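Local coordinates for FOG-3 protein (Caenorhabditis elegans, PDB 5TD6) that forms an RNA-binding multimer that specifies sperm fate in the nematode germline, here represented by its BTG/Tob domain, and may act as a transcription corepressor, at residues R6-F11 and G95-R100; S68-E71 and P76-D79. The protein carries 2 engineered substitutions. All coordinates share one frame; numbering follows the deposited sequence.

Contact 1: R6-F11 and G95-R100; sequences RELVNF and GHVFVR
Helix 2-13 of the BTG/Tob domain packs on the antiparallel sheet, and here E7, L8 and F11 meet V97 and V99 of strand 96-100. The helix and strand run in broadly similar directions, 36° apart, with their axes 9.0 Å apart at closest approach. V97 points at the helix and sends its two methyls to neighbouring residues of it: V97 CG1 lies 4.3 Å from L8 CB, and V97 CG2 lies 4.5 Å from E7 CB. L8 gives V97 mainly the root of its side chain, and E7 gives its CB while the carboxylate turns away. One helical turn after E7, F11 reaches V99. Its ring stands anti to its own backbone N (chi1 -180°), which carries the far rim of the ring to the valine, F11 CZ lying 3.8 Å from V99 CG2. The same methyl is 4.2 Å from F11 CE2 and approaches the ring obliquely, the two side chains crossing at about a right angle. On V99 this branch, CG2, sits opposite the carbonyl carbon and beside the backbone N. This is helix-on-sheet packing through alternate strand positions: V97 and V99 serve the helix, whereas F98 points away from it, its CD1 lying 3.2 Å above the plane of the H96 ring. L8 is buried and also touches I90 and A92 of strand 89-93 and L36 and F40 of helix 22-41, while I110 packs against F11, V97 and V99. The helix meets the second subunit through its polar residues, where N10 ND2 makes a weak hydrogen bond to E7 OE2 of that subunit.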
ATOM      1  N   ARG B   6       4.474  -5.825   4.876  1.00 29.97           N
ATOM      2  CA  ARG B   6       4.422  -4.407   4.561  1.00 31.15           C
ATOM      3  C   ARG B   6       2.998  -3.987   4.227  1.00 25.22           C
ATOM      4  O   ARG B   6       2.566  -2.907   4.638  1.00 28.79           O
ATOM      5  CB  ARG B   6       5.349  -4.053   3.391  1.00 31.05           C
ATOM      6  CG  ARG B   6       5.323  -2.563   3.045  1.00 31.12           C
ATOM      7  CD  ARG B   6       6.179  -2.256   1.817  1.00 34.71           C
ATOM      8  NE  ARG B   6       5.622  -2.851   0.607  1.00 36.26           N
ATOM      9  CZ  ARG B   6       6.233  -3.786  -0.118  1.00 46.41           C
ATOM     10  NH1 ARG B   6       7.428  -4.244   0.244  1.00 44.52           N
ATOM     11  NH2 ARG B   6       5.649  -4.268  -1.209  1.00 48.00           N
ATOM     12  N   GLU B   7       2.274  -4.825   3.473  1.00 22.61           N
ATOM     13  CA  GLU B   7       0.886  -4.500   3.147  1.00 25.14           C
ATOM     14  C   GLU B   7       0.010  -4.472   4.413  1.00 29.12           C
ATOM     15  O   GLU B   7      -0.876  -3.620   4.535  1.00 32.20           O
ATOM     16  CB  GLU B   7       0.318  -5.486   2.129  1.00 24.52           C
ATOM     17  CG  GLU B   7       0.933  -5.346   0.713  1.00 24.78           C
ATOM     18  CD  GLU B   7       0.744  -3.967   0.147  1.00 33.08           C
ATOM     19  OE1 GLU B   7      -0.358  -3.409   0.311  1.00 29.96           O
ATOM     20  OE2 GLU B   7       1.696  -3.430  -0.449  1.00 37.05           O
ATOM     21  N   LEU B   8       0.248  -5.402   5.335  1.00 30.82           N
ATOM     22  CA  LEU B   8      -0.498  -5.435   6.608  1.00 24.45           C
ATOM     23  C   LEU B   8      -0.201  -4.175   7.418  1.00 30.98           C
ATOM     24  O   LEU B   8      -1.116  -3.503   7.933  1.00 31.26           O
ATOM     25  CB  LEU B   8      -0.144  -6.676   7.429  1.00 30.97           C
ATOM     26  CG  LEU B   8      -1.228  -7.217   8.386  1.00 38.82           C
ATOM     27  CD1 LEU B   8      -0.884  -8.581   8.988  1.00 40.71           C
ATOM     28  CD2 LEU B   8      -1.548  -6.261   9.478  1.00 39.94           C
ATOM     29  N   VAL B   9       1.084  -3.861   7.544  1.00 28.59           N
ATOM     30  CA  VAL B   9       1.494  -2.687   8.321  1.00 28.30           C
ATOM     31  C   VAL B   9       0.906  -1.415   7.734  1.00 29.56           C
ATOM     32  O   VAL B   9       0.442  -0.526   8.459  1.00 33.00           O
ATOM     33  CB  VAL B   9       3.023  -2.547   8.374  1.00 31.62           C
ATOM     34  CG1 VAL B   9       3.409  -1.199   8.965  1.00 22.76           C
ATOM     35  CG2 VAL B   9       3.623  -3.688   9.193  1.00 31.43           C
ATOM     36  N   ASN B  10       0.903  -1.331   6.414  1.00 26.33           N
ATOM     37  CA  ASN B  10       0.416  -0.110   5.780  1.00 29.27           C
ATOM     38  C   ASN B  10      -1.105  -0.014   5.897  1.00 29.18           C
ATOM     39  O   ASN B  10      -1.651   1.077   6.067  1.00 28.32           O
ATOM     40  CB  ASN B  10       0.900  -0.033   4.335  1.00 29.07           C
ATOM     41  CG  ASN B  10       2.359   0.355   4.263  1.00 33.08           C
ATOM     42  OD1 ASN B  10       2.944   0.657   5.286  1.00 37.01           O
ATOM     43  ND2 ASN B  10       2.938   0.372   3.076  1.00 28.59           N
ATOM     44  N   PHE B  11      -1.780  -1.156   5.852  1.00 31.10           N
ATOM     45  CA  PHE B  11      -3.217  -1.184   6.124  1.00 26.02           C
ATOM     46  C   PHE B  11      -3.552  -0.578   7.490  1.00 29.10           C
ATOM     47  O   PHE B  11      -4.451   0.257   7.613  1.00 34.01           O
ATOM     48  CB  PHE B  11      -3.749  -2.621   6.063  1.00 20.10           C
ATOM     49  CG  PHE B  11      -5.239  -2.724   6.329  1.00 25.61           C
ATOM     50  CD1 PHE B  11      -6.158  -2.502   5.317  1.00 25.74           C
ATOM     51  CD2 PHE B  11      -5.712  -3.023   7.596  1.00 30.40           C
ATOM     52  CE1 PHE B  11      -7.509  -2.605   5.544  1.00 29.48           C
ATOM     53  CE2 PHE B  11      -7.077  -3.123   7.830  1.00 30.44           C
ATOM     54  CZ  PHE B  11      -7.971  -2.904   6.808  1.00 34.72           C
ATOM     55  N   GLY B  95       1.002 -14.545  -0.498  1.00 34.52           N
ATOM     56  CA  GLY B  95       0.207 -14.102  -1.631  1.00 27.95           C
ATOM     57  C   GLY B  95      -1.102 -13.419  -1.279  1.00 33.10           C
ATOM     58  O   GLY B  95      -1.823 -12.979  -2.173  1.00 34.07           O
ATOM     59  N   HIS B  96      -1.415 -13.299   0.012  1.00 27.36           N
ATOM     60  CA  HIS B  96      -2.790 -12.957   0.382  1.00 36.08           C
ATOM     61  C   HIS B  96      -2.941 -12.354   1.768  1.00 31.85           C
ATOM     62  O   HIS B  96      -2.804 -13.038   2.784  1.00 38.26           O
ATOM     63  CB  HIS B  96      -3.680 -14.194   0.292  1.00 39.57           C
ATOM     64  CG  HIS B  96      -5.143 -13.883   0.262  1.00 35.51           C
ATOM     65  ND1 HIS B  96      -6.109 -14.805   0.602  1.00 36.34           N
ATOM     66  CD2 HIS B  96      -5.804 -12.746  -0.058  1.00 30.63           C
ATOM     67  CE1 HIS B  96      -7.304 -14.259   0.466  1.00 36.94           C
ATOM     68  NE2 HIS B  96      -7.148 -13.007   0.073  1.00 32.34           N
ATOM     69  N   VAL B  97      -3.224 -11.061   1.788  1.00 26.34           N
ATOM     70  CA  VAL B  97      -3.497 -10.346   3.021  1.00 24.66           C
ATOM     71  C   VAL B  97      -4.940  -9.880   2.919  1.00 31.52           C
ATOM     72  O   VAL B  97      -5.382  -9.401   1.859  1.00 27.45           O
ATOM     73  CB  VAL B  97      -2.546  -9.155   3.209  1.00 30.99           C
ATOM     74  CG1 VAL B  97      -2.779  -8.473   4.568  1.00 32.57           C
ATOM     75  CG2 VAL B  97      -1.114  -9.619   3.089  1.00 29.69           C
ATOM     76  N   PHE B  98      -5.687 -10.042   3.998  1.00 29.72           N
ATOM     77  CA  PHE B  98      -7.110  -9.758   3.917  1.00 30.69           C
ATOM     78  C   PHE B  98      -7.742  -9.617   5.289  1.00 36.45           C
ATOM     79  O   PHE B  98      -7.156 -10.010   6.287  1.00 36.99           O
ATOM     80  CB  PHE B  98      -7.827 -10.847   3.123  1.00 29.56           C
ATOM     81  CG  PHE B  98      -7.708 -12.241   3.721  1.00 37.67           C
ATOM     82  CD1 PHE B  98      -6.634 -13.061   3.412  1.00 40.45           C
ATOM     83  CD2 PHE B  98      -8.708 -12.744   4.550  1.00 42.40           C
ATOM     84  CE1 PHE B  98      -6.541 -14.345   3.946  1.00 43.45           C
ATOM     85  CE2 PHE B  98      -8.625 -14.030   5.082  1.00 41.38           C
ATOM     86  CZ  PHE B  98      -7.551 -14.829   4.783  1.00 41.45           C
ATOM     87  N   VAL B  99      -8.935  -9.036   5.306  1.00 35.94           N
ATOM     88  CA  VAL B  99      -9.765  -8.925   6.506  1.00 42.59           C
ATOM     89  C   VAL B  99     -10.850  -9.992   6.460  1.00 44.39           C
ATOM     90  O   VAL B  99     -11.435 -10.238   5.404  1.00 40.88           O
ATOM     91  CB  VAL B  99     -10.427  -7.531   6.603  1.00 43.19           C
ATOM     92  CG1 VAL B  99     -11.468  -7.479   7.730  1.00 45.21           C
ATOM     93  CG2 VAL B  99      -9.364  -6.452   6.782  1.00 42.72           C
ATOM     94  N   ARG B 100     -11.127 -10.627   7.592  1.00 43.56           N
ATOM     95  CA  ARG B 100     -12.273 -11.535   7.680  1.00 54.96           C
ATOM     96  C   ARG B 100     -12.900 -11.422   9.057  1.00 59.31           C
ATOM     97  O   ARG B 100     -12.206 -11.573  10.060  1.00 63.31           O
ATOM     98  CB  ARG B 100     -11.846 -12.976   7.408  1.00 49.80           C
ATOM     99  CG  ARG B 100     -12.981 -13.952   7.345  1.00 56.69           C
ATOM    100  CD  ARG B 100     -12.491 -15.347   7.684  1.00 63.36           C
ATOM    101  NE  ARG B 100     -11.717 -15.962   6.615  1.00 65.93           N
ATOM    102  CZ  ARG B 100     -10.869 -16.969   6.808  1.00 62.44           C
ATOM    103  NH1 ARG B 100     -10.684 -17.460   8.032  1.00 58.36           N
ATOM    104  NH2 ARG B 100     -10.203 -17.480   5.783  1.00 56.42           N
TER

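Contact 2: S68-E71 and P76-D79; sequences SSAE and PPSD
A70 and E71, the last two residues of helix 65-71, are met by P77, near the start of helix 77-83. In chain order, S68 comes first and points away from the second segment. With its hydroxyl turned back along its own helix (chi1 69°), S68 OG hydrogen-bonds to the carbonyl of L64 in the preceding turn. S69 likewise hydrogen-bonds through OG to a backbone carbonyl one turn earlier, that of C65, so both hydroxyls are satisfied by backbone carbonyls of the preceding turn. Of 68-71, A70 gives the most to the contact. Its methyl points at P77 and sits over one face of the pyrrolidine ring: A70 CB is 3.8 Å from P77 CA and 4.3 Å from P77 CG. A side chain this short allows the CA atoms of A70 and P77 to approach to 5.2 Å. E71 follows, and it is its backbone that takes part, E71 N lying 4.2 Å from P77 CG, in van der Waals contact. The E71 side chain extends anti to its backbone N (chi1 -173°), and its carboxylate runs off away from the proline. A short four-residue connection doubles the chain back and brings P77 against the side of the last turn of helix 65-71. On the far side of the joint, D79 N donates a 2.7 Å hydrogen bond to P76 O, while the D79 carboxylate makes a long, weak ion pair with R82. P77 and E71 are exposed and A70 is buried, so the contact lies at the periphery of the domain. Inward of it, S69 packs against F28 and L32, so helix 65-71 is backed by the long helix 22-41.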
ATOM      1  N   SER B  68       2.008  -2.880  22.143  1.00 38.73           N
ATOM      2  CA  SER B  68       3.440  -2.981  22.378  1.00 40.59           C
ATOM      3  C   SER B  68       4.229  -2.294  21.261  1.00 38.51           C
ATOM      4  O   SER B  68       5.278  -1.730  21.513  1.00 41.00           O
ATOM      5  CB  SER B  68       3.851  -4.446  22.520  1.00 45.90           C
ATOM      6  OG  SER B  68       3.720  -5.109  21.289  1.00 60.91           O
ATOM      7  N   SER B  69       3.719  -2.306  20.032  1.00 38.90           N
ATOM      8  CA  SER B  69       4.374  -1.548  18.961  1.00 38.02           C
ATOM      9  C   SER B  69       4.286  -0.048  19.202  1.00 43.08           C
ATOM     10  O   SER B  69       5.229   0.686  18.897  1.00 45.59           O
ATOM     11  CB  SER B  69       3.774  -1.880  17.598  1.00 39.76           C
ATOM     12  OG  SER B  69       4.129  -3.201  17.219  1.00 43.18           O
ATOM     13  N   ALA B  70       3.152   0.395  19.743  1.00 40.79           N
ATOM     14  CA  ALA B  70       2.958   1.789  20.120  1.00 46.10           C
ATOM     15  C   ALA B  70       3.981   2.215  21.181  1.00 55.75           C
ATOM     16  O   ALA B  70       4.710   3.197  21.004  1.00 57.90           O
ATOM     17  CB  ALA B  70       1.539   2.002  20.633  1.00 45.59           C
ATOM     18  N   GLU B  71       4.022   1.458  22.274  1.00 54.51           N
ATOM     19  CA  GLU B  71       4.984   1.657  23.355  1.00 54.57           C
ATOM     20  C   GLU B  71       6.399   1.832  22.814  1.00 57.45           C
ATOM     21  O   GLU B  71       7.092   2.785  23.171  1.00 59.57           O
ATOM     22  CB  GLU B  71       4.926   0.470  24.326  1.00 56.68           C
ATOM     23  CG  GLU B  71       5.761   0.624  25.587  1.00 63.60           C
ATOM     24  CD  GLU B  71       6.308  -0.706  26.082  1.00 68.54           C
ATOM     25  OE1 GLU B  71       5.710  -1.303  26.999  1.00 57.32           O
ATOM     26  OE2 GLU B  71       7.340  -1.164  25.542  1.00 83.04           O
ATOM     27  N   PRO B  76       1.827   6.956  23.131  1.00 62.52           N
ATOM     28  CA  PRO B  76       0.877   6.420  24.113  1.00 66.21           C
ATOM     29  C   PRO B  76      -0.075   5.420  23.461  1.00 68.85           C
ATOM     30  O   PRO B  76      -0.809   5.787  22.544  1.00 73.00           O
ATOM     31  CB  PRO B  76       0.123   7.662  24.594  1.00 65.76           C
ATOM     32  CG  PRO B  76       1.077   8.783  24.384  1.00 67.66           C
ATOM     33  CD  PRO B  76       1.881   8.429  23.159  1.00 68.27           C
ATOM     34  N   PRO B  77      -0.039   4.160  23.913  1.00 65.29           N
ATOM     35  CA  PRO B  77      -0.879   3.090  23.364  1.00 61.80           C
ATOM     36  C   PRO B  77      -2.354   3.476  23.226  1.00 61.25           C
ATOM     37  O   PRO B  77      -3.040   2.942  22.350  1.00 56.03           O
ATOM     38  CB  PRO B  77      -0.695   1.965  24.380  1.00 64.21           C
ATOM     39  CG  PRO B  77       0.713   2.154  24.846  1.00 64.02           C
ATOM     40  CD  PRO B  77       0.926   3.644  24.901  1.00 63.54           C
ATOM     41  N   SER B  78      -2.831   4.398  24.060  1.00 55.14           N
ATOM     42  CA  SER B  78      -4.218   4.835  23.962  1.00 50.03           C
ATOM     43  C   SER B  78      -4.440   5.597  22.656  1.00 49.88           C
ATOM     44  O   SER B  78      -5.482   5.464  22.028  1.00 52.36           O
ATOM     45  CB  SER B  78      -4.606   5.697  25.163  1.00 55.69           C
ATOM     46  OG  SER B  78      -3.889   6.914  25.152  1.00 58.17           O
ATOM     47  N   ASP B  79      -3.443   6.367  22.227  1.00 55.08           N
ATOM     48  CA  ASP B  79      -3.551   7.108  20.978  1.00 49.22           C
ATOM     49  C   ASP B  79      -3.826   6.193  19.793  1.00 55.92           C
ATOM     50  O   ASP B  79      -4.623   6.533  18.909  1.00 52.83           O
ATOM     51  CB  ASP B  79      -2.284   7.910  20.697  1.00 50.00           C
ATOM     52  CG  ASP B  79      -2.114   9.076  21.631  1.00 56.18           C
ATOM     53  OD1 ASP B  79      -3.081   9.426  22.346  1.00 57.90           O
ATOM     54  OD2 ASP B  79      -1.007   9.653  21.636  1.00 61.93           O
TER

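In the fold
The two contacts belong to the same BTG/Tob domain, with centres 20 Å apart and nearest atoms about 8 Å apart, so they do not touch. Contact 1 spans most of the domain in sequence: 6-11 comes first and 95-100 last, while both segments of contact 2, 68-71 and 76-79, fall in between. The centre of contact 1, where helix and sheet meet, lies about 5 Å from the centre of the chain; that of contact 2, between two short helices, lies about 17 Å from it. Helix 22-41 links them, touching L8 and V9 in the first and S69 in the second. The fold thus pairs a long-range central closure with a short-range turn at its periphery.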